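Local coordinates for LAR_0958 cell surface adhesin (Lactobacillus reuteri, PDB 4NG0), which is a cell-surface adhesin that probably binds mucus, seen here as a single repeat with a ubiquitin-like beta-grasp fold, at residues L61-T65 with T66-A70. Sequence-based numbering, arbitrary orientation.
Sequences LSLNT and TGEAA
N64 caps the helix through its side-chain OD1, which accepts from the backbone N of G67 at 2.8 Å. G67 N lies nearly in line with the C=O of the amide (162°), and the N-H is moderately bent (152°). With chi1 at 60°, CG sits between the backbone N and the carbonyl carbon, and OD1 faces the open N-terminal end of the helix. N64 ND2 bonds to T44 OG1 and A41 O, which fixes the amide's rotation. The first helical bonds follow: E68 N to N64 O at 2.9 Å and A69 N to T65 O at 3.1 Å. L63 packs on the same turn with its two methyls split. L63 CD1 lies 3.7 Å from G67 CA, and L63 CD2 lies 3.8 Å from E68 CG. No side chain at G67 stands between this leucine and the helix backbone. E68 crosses L63 at a slant, and E68 CG also touches N64 O at 3.4 Å. Extended beyond CG, E68 carries its carboxylate to a water that donates to both OE2 and L63 O. L63 also touches F43 and I83 of neighbouring strands. This is an asparagine N-cap joining strand 57-63 to helix 65-73 in the beta-grasp fold.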
loop_
_atom_site.group_PDB
_atom_site.type_symbol
_atom_site.label_atom_id
_atom_site.label_comp_id
_atom_site.label_asym_id
_atom_site.label_seq_id
_atom_site.Cartn_x
_atom_site.Cartn_y
_atom_site.Cartn_z
ATOM N N LEU A 61 0.200 5.633 -0.850
ATOM C CA LEU A 61 1.290 4.838 -0.311
ATOM C C LEU A 61 1.994 4.158 -1.466
ATOM O O LEU A 61 1.380 3.904 -2.502
ATOM C CB LEU A 61 0.788 3.758 0.642
ATOM C CG LEU A 61 0.192 4.246 1.958
ATOM C CD1 LEU A 61 -1.337 4.301 1.866
ATOM C CD2 LEU A 61 0.645 3.348 3.101
ATOM N N SER A 62 3.268 3.833 -1.268
ATOM C CA SER A 62 4.049 3.126 -2.278
ATOM C C SER A 62 4.774 1.967 -1.631
ATOM O O SER A 62 5.173 2.039 -0.466
ATOM C CB SER A 62 5.091 4.060 -2.898
ATOM O OG SER A 62 4.493 5.146 -3.577
ATOM N N LEU A 63 4.942 0.884 -2.387
ATOM C CA LEU A 63 5.791 -0.208 -1.952
ATOM C C LEU A 63 7.206 0.350 -1.787
ATOM O O LEU A 63 7.712 1.034 -2.680
ATOM C CB LEU A 63 5.782 -1.331 -2.996
ATOM C CG LEU A 63 6.501 -2.618 -2.576
ATOM C CD1 LEU A 63 5.672 -3.426 -1.587
ATOM C CD2 LEU A 63 6.810 -3.448 -3.826
ATOM N N ASN A 64 7.828 0.065 -0.641
ATOM C CA ASN A 64 9.164 0.595 -0.364
ATOM C C ASN A 64 10.238 -0.464 -0.624
ATOM O O ASN A 64 9.915 -1.570 -1.052
ATOM C CB ASN A 64 9.234 1.188 1.054
ATOM C CG ASN A 64 8.940 0.175 2.139
ATOM O OD1 ASN A 64 9.329 -0.983 2.043
ATOM N ND2 ASN A 64 8.250 0.610 3.189
ATOM N N THR A 65 11.504 -0.138 -0.390
ATOM C CA THR A 65 12.570 -1.090 -0.723
ATOM C C THR A 65 12.537 -2.336 0.160
ATOM O O THR A 65 12.907 -3.426 -0.280
ATOM C CB THR A 65 13.957 -0.433 -0.707
ATOM O OG1 THR A 65 14.144 0.246 0.535
ATOM C CG2 THR A 65 14.073 0.566 -1.851
ATOM N N THR A 66 12.086 -2.182 1.398
ATOM C CA THR A 66 11.839 -3.323 2.268
ATOM C C THR A 66 10.787 -4.240 1.642
ATOM O O THR A 66 10.940 -5.465 1.622
ATOM C CB THR A 66 11.399 -2.862 3.669
ATOM O OG1 THR A 66 12.434 -2.053 4.248
ATOM C CG2 THR A 66 11.133 -4.047 4.567
ATOM N N GLY A 67 9.730 -3.636 1.104
ATOM C CA GLY A 67 8.656 -4.382 0.472
ATOM C C GLY A 67 9.076 -5.075 -0.805
ATOM O O GLY A 67 8.648 -6.199 -1.071
ATOM N N GLU A 68 9.895 -4.405 -1.604
ATOM C CA GLU A 68 10.448 -5.037 -2.795
ATOM C C GLU A 68 11.241 -6.285 -2.418
ATOM O O GLU A 68 11.113 -7.330 -3.057
ATOM C CB GLU A 68 11.332 -4.057 -3.569
ATOM C CG GLU A 68 10.578 -2.865 -4.126
ATOM C CD GLU A 68 11.492 -1.873 -4.815
ATOM O OE1 GLU A 68 12.726 -2.084 -4.799
ATOM O OE2 GLU A 68 10.971 -0.883 -5.375
ATOM N N ALA A 69 12.062 -6.174 -1.381
ATOM C CA ALA A 69 12.877 -7.306 -0.958
ATOM C C ALA A 69 12.001 -8.442 -0.439
ATOM O O ALA A 69 12.276 -9.617 -0.695
ATOM C CB ALA A 69 13.880 -6.867 0.097
ATOM N N ALA A 70 10.939 -8.101 0.280
ATOM C CA ALA A 70 10.041 -9.112 0.821
ATOM C C ALA A 70 9.319 -9.861 -0.294
ATOM O O ALA A 70 9.163 -11.080 -0.240
ATOM C CB ALA A 70 9.032 -8.478 1.779
HETATM O O HOH W 1 10.412 1.125 -3.797
#